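Local coordinates for nitrogen regulatory protein P-II (Thiomonas intermedia, PDB 5D4N) that binds adenine nucleotides and, as a PII-like protein linked to carboxysomes and regulated by bicarbonate, probably acts as an enzyme regulator, at residues A[19-22]-A[23-27]. Sequence-based numbering, arbitrary orientation.
Sequences AHKE and FATDL
Residues His20 to Asp26 make a local contact, the first turns of helix 21-31, joined by i to i+4 hydrogen bonds. The helix follows strand 7-17 in the ferredoxin-like βαββαβ fold of PII proteins and packs on one face of the antiparallel sheet, next to helix 72-88. His20 is the N-cap residue. Its carbonyl oxygen accepts the first of these bonds, from Ala24 N to His20 O (3.2 Å). The next, from Thr25 N to Lys21 O, is shorter at 2.8 Å and almost straight, with an N-H...O angle of 176°.

Thr25 and Lys21 cross at a slant on the sheet side. Thr25 CG2 is anti to its own carbonyl carbon, beside the backbone N, and comes within 4.1 Å of Lys21 CG. Thr25 CG2 also lies 3.5 Å from Lys21 O. The two side chains also touch strand 36-46, Lys21 at Ile38 and Thr25 at Tyr36. A glycine in place of Thr25 would probably leave the lysine methylenes without this methyl neighbour and open a gap against Tyr36. Ala24 is buried against Ile66 of strand 63-70 and Phe82 of helix 72-88.

Glu22 and Asp26 share the exposed side, one turn apart. Their carboxylate planes are only 19° from parallel. Two acids this close would probably repel one another mildly when both are charged. Glu22 CG sits 3.7 Å from Asp26 OD2, and Glu22 OE1 is 4.1 Å from that same oxygen. Beneath them, the bond from Asp26 N to Glu22 O measures 2.8 Å, its donor tilted 25° from the carbonyl plane.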
loop_
_atom_site.group_PDB
_atom_site.type_symbol
_atom_site.label_atom_id
_atom_site.label_comp_id
_atom_site.label_asym_id
_atom_site.label_seq_id
_atom_site.Cartn_x
_atom_site.Cartn_y
_atom_site.Cartn_z
ATOM N N ALA A 19 17.674 -1.090 -8.518
ATOM C CA ALA A 19 19.007 -0.491 -8.777
ATOM C C ALA A 19 19.027 1.019 -8.508
ATOM O O ALA A 19 20.102 1.588 -8.303
ATOM C CB ALA A 19 19.442 -0.763 -10.202
ATOM N N HIS A 20 17.851 1.659 -8.504
ATOM C CA HIS A 20 17.736 3.092 -8.247
ATOM C C HIS A 20 17.313 3.427 -6.812
ATOM O O HIS A 20 16.933 4.576 -6.530
ATOM C CB HIS A 20 16.779 3.704 -9.274
ATOM C CG HIS A 20 17.261 3.529 -10.667
ATOM N ND1 HIS A 20 18.428 4.148 -11.106
ATOM C CD2 HIS A 20 16.752 2.775 -11.669
ATOM C CE1 HIS A 20 18.567 3.772 -12.371
ATOM N NE2 HIS A 20 17.580 2.949 -12.753
ATOM N N LYS A 21 17.365 2.424 -5.891
ATOM C CA LYS A 21 16.943 2.634 -4.501
ATOM C C LYS A 21 17.680 3.806 -3.845
ATOM O O LYS A 21 17.030 4.681 -3.249
ATOM C CB LYS A 21 17.151 1.360 -3.674
ATOM C CG LYS A 21 16.750 1.499 -2.178
ATOM C CD LYS A 21 16.877 0.167 -1.433
ATOM C CE LYS A 21 18.250 -0.101 -0.905
ATOM N NZ LYS A 21 18.283 -1.391 -0.160
ATOM N N GLU A 22 19.007 3.840 -3.976
ATOM C CA GLU A 22 19.797 4.893 -3.337
ATOM C C GLU A 22 19.445 6.293 -3.860
ATOM O O GLU A 22 19.354 7.219 -3.060
ATOM C CB GLU A 22 21.296 4.576 -3.406
ATOM C CG GLU A 22 22.159 5.536 -2.621
ATOM C CD GLU A 22 23.635 5.395 -2.915
ATOM O OE1 GLU A 22 24.091 5.975 -3.927
ATOM O OE2 GLU A 22 24.333 4.699 -2.143
ATOM N N PHE A 23 19.178 6.443 -5.179
ATOM C CA PHE A 23 18.782 7.728 -5.752
ATOM C C PHE A 23 17.497 8.201 -5.056
ATOM O O PHE A 23 17.393 9.363 -4.625
ATOM C CB PHE A 23 18.519 7.567 -7.248
ATOM C CG PHE A 23 17.941 8.791 -7.905
ATOM C CD1 PHE A 23 16.566 8.999 -7.944
ATOM C CD2 PHE A 23 18.768 9.733 -8.515
ATOM C CE1 PHE A 23 16.032 10.161 -8.496
ATOM C CE2 PHE A 23 18.223 10.882 -9.115
ATOM C CZ PHE A 23 16.854 11.099 -9.070
ATOM N N ALA A 24 16.527 7.296 -4.964
ATOM C CA ALA A 24 15.241 7.641 -4.352
ATOM C C ALA A 24 15.358 7.952 -2.866
ATOM O O ALA A 24 14.818 8.968 -2.418
ATOM C CB ALA A 24 14.268 6.517 -4.571
ATOM N N THR A 25 16.028 7.081 -2.088
ATOM C CA THR A 25 16.189 7.320 -0.619
ATOM C C THR A 25 17.005 8.585 -0.346
ATOM O O THR A 25 16.698 9.332 0.591
ATOM C CB THR A 25 16.679 6.085 0.117
ATOM O OG1 THR A 25 18.020 5.781 -0.323
ATOM C CG2 THR A 25 15.706 4.889 -0.049
ATOM N N ASP A 26 17.990 8.890 -1.224
ATOM C CA ASP A 26 18.748 10.132 -1.092
ATOM C C ASP A 26 17.840 11.356 -1.290
ATOM O O ASP A 26 17.988 12.322 -0.546
ATOM C CB ASP A 26 19.896 10.198 -2.089
ATOM C CG ASP A 26 21.120 9.381 -1.741
ATOM O OD1 ASP A 26 21.194 8.858 -0.589
ATOM O OD2 ASP A 26 22.004 9.266 -2.603
ATOM N N LEU A 27 16.901 11.313 -2.268
ATOM C CA LEU A 27 15.940 12.420 -2.437
ATOM C C LEU A 27 15.090 12.573 -1.191
ATOM O O LEU A 27 14.822 13.698 -0.745
ATOM C CB LEU A 27 15.002 12.176 -3.624
ATOM C CG LEU A 27 15.574 12.478 -5.009
ATOM C CD1 LEU A 27 14.496 12.270 -6.062
ATOM C CD2 LEU A 27 16.163 13.879 -5.089
#